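Long-range contacts in cellulosomal scaffoldin anchoring protein C (Acetivibrio cellulolyticus, PDB 4UYP), which anchors cellulosomes to the bacterial cell surface, the part present here being its third cohesin, which binds the dockerin of the adaptor scaffoldin ScaB: residues V16-I21 and F93-F98; I21-V26 and R85-D90. One frame throughout, in Å; residues are numbered along the deposited sequence. Where two conformers were deposited one is given.

Overall arrangement
Contacts 1 and 2 follow one another along strand 16-24 of this cohesin domain, with centres about 17 Å apart and Ile21 belonging to both. In contact 1 the strand pairs with strand 91-100; in contact 2 its end and the following turn meet the loop that leads into that same partner. Phe93 joins the two: its CG lies 3.4 Å from Phe23 CZ, the rings stacked, and its CD1 touches Ile87 CD1. Calcium-binding residues seen in this protein lie nearby, the side chain of Val19 being about 3 Å from that of Ile6 and that of Thr24 about 6 Å from that of Asp5 at their nearest atoms, although no calcium is bound to this chain.

Contact 1. Residues V16-I21 and F93-F98; sequences VVSVPI and FATINF
Strands 16-21 and 93-98 run antiparallel, their axes at 158° and 4.5 Å apart at closest approach, with Val17-Phe98, Val19-Ile96 and Ile21-Ala94 as hydrogen-bonded pairs and Ser18-Asn97 and Pro20-Thr95 as non-hydrogen-bonded pairs between them. The first two hydrogen-bonded pairs exchange N-H...O bonds in both directions, for instance Val19 N to Ile96 O at 2.8 Å. At one end Phe93 and Ala94 both face Ile21, a classic beta bulge: Phe93 N gives Ile21 O a 2.8 Å bond and Ala94 N only a weak one of 3.5 Å. The pairing lies within the beta-sandwich of the cohesin domain, strand 16-24 standing between strands 91-100 and 3-11. On the buried face, Val19 CG2 comes to the edge of the Phe98 ring, near its plane, 3.7 Å from Phe98 CD2, while Ile96 CG2 of the same strand lies over the rim of one face of that ring. Farther along, the side-chain tips of Ile21, in the conformer given, and Ile96 meet, CD1 to CD1 at 3.9 Å. The other face is partly polar. With CG anti to its carbonyl carbon (chi1 -54°), Asn97 bends its amide back across the strand pair, and OD1 accepts a 2.7 Å bond in the carbonyl plane from Ser18 OG in the conformer given. Its ND2 is held by Ser49 and Asp51 on the next strand, 45-52, which would hold the amide at both ends and limit its rotation. Beside this link Thr95 CG2, anti to its own backbone N in the conformer given, rests 3.7 Å from Ser18 CB.

Contact 2. Residues I21-V26 and R85-D90; sequences ITFTNV and RIIDSD
The first torsions of Asp90 and Val26 bring the carboxylate and the valine methyls to the other segment: chi1 of -64° sets the Asp90 carboxylate anti to its carbonyl carbon and over the turn after strand 16-24, while Val26 CG1, anti to the backbone N, is placed against the backbone of Ile87 and Asp88. Both carboxylate oxygens accept backbone N-H groups on their syn sides. Asn25 N lies 2.9 Å from Asp90 OD2, 35° out of the carboxylate plane, and Val26 N lies 2.9 Å from Asp90 OD1, 19° out of it. One water links Asp90 OD2 to Asn25 OD1 and another links Asp90 OD1 to Val26 O, so each oxygen has two donors, and the carboxylate is held against rotation in an arrangement that would suit its negative charge. Val26 wedges its methyls against the loop backbone, CG1 3.4 Å from Ile87 O and CG2 3.3 Å from Ser89 O, a carbonyl buried without a polar partner. Ile87 CG2 touches Val26 CG1 and reaches the edge of the Phe23 ring, 4.1 Å from Phe23 CD2. Phe23 also meets Phe121 edge-to-face, Ile87 rests on Phe77 of strand 72-78, and Asn25 ND2 bonds to Met1 O just ahead of strand 3-11, which with strand 91-100 flanks strand 16-24.

Contact 1. Residues V16-I21 and F93-F98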
loop_
_atom_site.group_PDB
_atom_site.type_symbol
_atom_site.label_atom_id
_atom_site.label_comp_id
_atom_site.label_asym_id
_atom_site.label_seq_id
_atom_site.Cartn_x
_atom_site.Cartn_y
_atom_site.Cartn_z
ATOM N N VAL C 16 8.998 21.335 -4.627
ATOM C CA VAL C 16 9.350 19.953 -5.025
ATOM C C VAL C 16 10.507 19.507 -4.112
ATOM O O VAL C 16 11.510 20.203 -3.999
ATOM C CB VAL C 16 9.737 19.823 -6.482
ATOM C CG1 VAL C 16 10.243 18.372 -6.747
ATOM C CG2 VAL C 16 8.532 20.103 -7.374
ATOM N N VAL C 17 10.302 18.389 -3.410
ATOM C CA VAL C 17 11.314 17.771 -2.531
ATOM C C VAL C 17 11.759 16.439 -3.144
ATOM O O VAL C 17 11.042 15.884 -4.009
ATOM C CB VAL C 17 10.805 17.561 -1.103
ATOM C CG1 VAL C 17 10.362 18.916 -0.512
ATOM C CG2 VAL C 17 9.612 16.621 -1.020
ATOM N N SER C 18 12.922 15.932 -2.749
ATOM C CA SER C 18 13.357 14.703 -3.312
ATOM C C SER C 18 13.601 13.663 -2.195
ATOM O O SER C 18 14.215 13.975 -1.122
ATOM C CB SER C 18 14.602 14.924 -4.133
ATOM O OG SER C 18 14.430 15.913 -5.101
ATOM N N VAL C 19 13.096 12.471 -2.490
ATOM C CA VAL C 19 13.151 11.349 -1.564
ATOM C C VAL C 19 14.008 10.253 -2.250
ATOM O O VAL C 19 13.500 9.551 -3.124
ATOM C CB VAL C 19 11.677 10.885 -1.297
ATOM C CG1 VAL C 19 11.659 9.555 -0.518
ATOM C CG2 VAL C 19 10.927 11.938 -0.469
ATOM N N PRO C 20 15.227 10.025 -1.742
ATOM C CA PRO C 20 16.101 8.942 -2.304
ATOM C C PRO C 20 15.725 7.585 -1.722
ATOM O O PRO C 20 15.403 7.467 -0.558
ATOM C CB PRO C 20 17.506 9.371 -1.905
ATOM C CG PRO C 20 17.318 10.093 -0.588
ATOM C CD PRO C 20 15.932 10.799 -0.697
ATOM N N ILE C 21 15.801 6.583 -2.581
ATOM C CA ILE C 21 15.621 5.205 -2.176
ATOM C C ILE C 21 17.011 4.541 -2.294
ATOM O O ILE C 21 17.587 4.439 -3.397
ATOM C CB ILE C 21 14.576 4.442 -2.984
ATOM C CG1 ILE C 21 13.161 5.084 -2.918
ATOM C CG2 ILE C 21 14.573 2.952 -2.569
ATOM C CD1 ILE C 21 12.262 4.807 -4.085
ATOM N N PHE C 93 19.117 3.654 -5.573
ATOM C CA PHE C 93 18.387 2.972 -6.593
ATOM C C PHE C 93 17.576 3.976 -7.412
ATOM O O PHE C 93 17.554 3.853 -8.636
ATOM C CB PHE C 93 17.437 1.972 -5.897
ATOM C CG PHE C 93 16.442 1.336 -6.796
ATOM C CD1 PHE C 93 16.904 0.417 -7.803
ATOM C CD2 PHE C 93 15.100 1.524 -6.616
ATOM C CE1 PHE C 93 15.962 -0.257 -8.628
ATOM C CE2 PHE C 93 14.179 0.884 -7.468
ATOM C CZ PHE C 93 14.642 0.047 -8.454
ATOM N N ALA C 94 16.861 4.912 -6.749
ATOM C CA ALA C 94 15.999 5.876 -7.464
ATOM C C ALA C 94 15.721 6.971 -6.525
ATOM O O ALA C 94 15.851 6.820 -5.290
ATOM C CB ALA C 94 14.703 5.199 -7.966
ATOM N N THR C 95 15.266 8.111 -7.052
ATOM C CA THR C 95 14.830 9.248 -6.239
ATOM C C THR C 95 13.469 9.676 -6.731
ATOM O O THR C 95 13.274 9.843 -7.937
ATOM C CB THR C 95 15.810 10.384 -6.353
ATOM O OG1 THR C 95 17.113 9.926 -5.907
ATOM C CG2 THR C 95 15.418 11.591 -5.450
ATOM N N ILE C 96 12.553 9.853 -5.804
ATOM C CA ILE C 96 11.188 10.305 -6.184
ATOM C C ILE C 96 11.111 11.820 -5.922
ATOM O O ILE C 96 11.446 12.225 -4.769
ATOM C CB ILE C 96 10.103 9.614 -5.405
ATOM C CG1 ILE C 96 10.212 8.097 -5.642
ATOM C CG2 ILE C 96 8.708 10.099 -5.855
ATOM C CD1 ILE C 96 9.356 7.351 -4.641
ATOM N N ASN C 97 10.816 12.637 -6.925
ATOM C CA ASN C 97 10.587 14.069 -6.686
ATOM C C ASN C 97 9.136 14.343 -6.464
ATOM O O ASN C 97 8.341 14.104 -7.380
ATOM C CB ASN C 97 11.137 14.801 -7.885
ATOM C CG ASN C 97 12.607 14.428 -8.155
ATOM O OD1 ASN C 97 13.441 14.590 -7.260
ATOM N ND2 ASN C 97 12.890 13.976 -9.363
ATOM N N PHE C 98 8.813 14.745 -5.247
ATOM C CA PHE C 98 7.405 14.933 -4.849
ATOM C C PHE C 98 7.037 16.428 -4.786
ATOM O O PHE C 98 7.810 17.240 -4.235
ATOM C CB PHE C 98 7.179 14.449 -3.423
ATOM C CG PHE C 98 7.052 12.941 -3.264
ATOM C CD1 PHE C 98 5.872 12.330 -3.648
ATOM C CD2 PHE C 98 8.071 12.176 -2.788
ATOM C CE1 PHE C 98 5.671 10.955 -3.449
ATOM C CE2 PHE C 98 7.865 10.753 -2.577
ATOM C CZ PHE C 98 6.683 10.198 -2.907
#

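Contact 2. Residues I21-V26 and R85-D90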
loop_
_atom_site.group_PDB
_atom_site.type_symbol
_atom_site.label_atom_id
_atom_site.label_comp_id
_atom_site.label_asym_id
_atom_site.label_seq_id
_atom_site.Cartn_x
_atom_site.Cartn_y
_atom_site.Cartn_z
ATOM N N ILE C 21 15.801 6.583 -2.581
ATOM C CA ILE C 21 15.621 5.205 -2.176
ATOM C C ILE C 21 17.011 4.541 -2.294
ATOM O O ILE C 21 17.587 4.439 -3.397
ATOM C CB ILE C 21 14.576 4.442 -2.984
ATOM C CG1 ILE C 21 13.161 5.084 -2.918
ATOM C CG2 ILE C 21 14.573 2.952 -2.569
ATOM C CD1 ILE C 21 12.262 4.807 -4.085
ATOM N N THR C 22 17.541 4.107 -1.139
ATOM C CA THR C 22 18.928 3.626 -1.023
ATOM C C THR C 22 18.886 2.145 -0.696
ATOM O O THR C 22 18.062 1.690 0.107
ATOM C CB THR C 22 19.753 4.352 0.086
ATOM O OG1 THR C 22 19.680 5.769 -0.113
ATOM C CG2 THR C 22 21.250 3.844 0.184
ATOM N N PHE C 23 19.782 1.377 -1.297
ATOM C CA PHE C 23 19.945 -0.019 -0.902
ATOM C C PHE C 23 21.355 -0.215 -0.239
ATOM O O PHE C 23 22.397 0.263 -0.725
ATOM C CB PHE C 23 20.046 -0.901 -2.153
ATOM C CG PHE C 23 18.790 -1.021 -3.021
ATOM C CD1 PHE C 23 17.543 -0.523 -2.591
ATOM C CD2 PHE C 23 18.875 -1.630 -4.292
ATOM C CE1 PHE C 23 16.398 -0.637 -3.431
ATOM C CE2 PHE C 23 17.729 -1.811 -5.080
ATOM C CZ PHE C 23 16.497 -1.312 -4.653
ATOM N N THR C 24 21.292 -0.881 0.914
ATOM C CA THR C 24 22.501 -1.147 1.735
ATOM C C THR C 24 22.598 -2.655 1.913
ATOM O O THR C 24 21.635 -3.344 2.041
ATOM C CB THR C 24 22.412 -0.317 3.060
ATOM O OG1 THR C 24 22.621 1.075 2.697
ATOM C CG2 THR C 24 23.609 -0.633 4.023
ATOM N N ASN C 25 23.852 -3.141 2.017
ATOM C CA ASN C 25 24.129 -4.603 2.172
ATOM C C ASN C 25 23.544 -5.410 0.996
ATOM O O ASN C 25 22.929 -6.497 1.122
ATOM C CB ASN C 25 23.565 -5.166 3.486
ATOM C CG ASN C 25 24.071 -4.440 4.701
ATOM O OD1 ASN C 25 25.147 -3.907 4.756
ATOM N ND2 ASN C 25 23.176 -4.308 5.631
ATOM N N VAL C 26 23.724 -4.826 -0.213
ATOM C CA VAL C 26 23.253 -5.556 -1.392
ATOM C C VAL C 26 24.094 -6.883 -1.541
ATOM O O VAL C 26 25.320 -6.751 -1.476
ATOM C CB VAL C 26 23.409 -4.659 -2.639
ATOM C CG1 VAL C 26 23.165 -5.389 -3.971
ATOM C CG2 VAL C 26 22.458 -3.412 -2.548
ATOM N N ARG C 85 24.217 -6.446 -16.614
ATOM C CA ARG C 85 24.047 -5.367 -15.616
ATOM C C ARG C 85 23.394 -6.148 -14.492
ATOM O O ARG C 85 22.620 -7.085 -14.758
ATOM C CB ARG C 85 23.054 -4.245 -16.075
ATOM C CG ARG C 85 23.631 -3.173 -16.993
ATOM C CD ARG C 85 23.425 -3.374 -18.417
ATOM N NE ARG C 85 22.067 -3.647 -18.829
ATOM C CZ ARG C 85 21.716 -4.071 -20.037
ATOM N NH1 ARG C 85 22.704 -4.326 -21.012
ATOM N NH2 ARG C 85 20.456 -4.235 -20.373
ATOM N N ILE C 86 23.710 -5.791 -13.281
ATOM C CA ILE C 86 23.134 -6.515 -12.124
ATOM C C ILE C 86 23.258 -5.506 -11.005
ATOM O O ILE C 86 24.144 -4.597 -11.117
ATOM C CB ILE C 86 23.914 -7.824 -11.804
ATOM C CG1 ILE C 86 23.073 -8.680 -10.928
ATOM C CG2 ILE C 86 25.306 -7.427 -11.315
ATOM C CD1 ILE C 86 22.048 -9.419 -11.668
ATOM N N ILE C 87 22.410 -5.551 -9.953
ATOM C CA ILE C 87 22.639 -4.647 -8.810
ATOM C C ILE C 87 23.374 -5.484 -7.757
ATOM O O ILE C 87 22.778 -6.447 -7.215
ATOM C CB ILE C 87 21.326 -4.076 -8.328
ATOM C CG1 ILE C 87 20.749 -3.086 -9.349
ATOM C CG2 ILE C 87 21.548 -3.299 -6.981
ATOM C CD1 ILE C 87 19.385 -2.579 -8.957
ATOM N N ASP C 88 24.673 -5.168 -7.580
ATOM C CA ASP C 88 25.465 -5.978 -6.665
ATOM C C ASP C 88 26.355 -5.095 -5.819
ATOM O O ASP C 88 27.426 -5.565 -5.284
ATOM C CB ASP C 88 26.321 -7.002 -7.429
ATOM C CG ASP C 88 27.337 -6.365 -8.271
ATOM O OD1 ASP C 88 27.426 -5.138 -8.490
ATOM O OD2 ASP C 88 28.121 -7.212 -8.962
ATOM N N SER C 89 25.993 -3.828 -5.576
ATOM C CA SER C 89 26.725 -2.922 -4.734
ATOM C C SER C 89 25.729 -1.913 -4.128
ATOM O O SER C 89 24.529 -1.857 -4.587
ATOM C CB SER C 89 27.744 -2.133 -5.549
ATOM O OG SER C 89 27.199 -1.371 -6.642
ATOM N N ASP C 90 26.168 -1.136 -3.140
ATOM C CA ASP C 90 25.223 -0.286 -2.389
ATOM C C ASP C 90 25.149 1.080 -2.993
ATOM O O ASP C 90 26.070 1.588 -3.574
ATOM C CB ASP C 90 25.688 -0.133 -0.943
ATOM C CG ASP C 90 25.718 -1.426 -0.150
ATOM O OD1 ASP C 90 25.317 -2.479 -0.663
ATOM O OD2 ASP C 90 25.985 -1.326 1.094
HETATM O O HOH W 1 27.366 -3.194 2.492
HETATM O O HOH W 2 26.984 -4.527 -1.662
#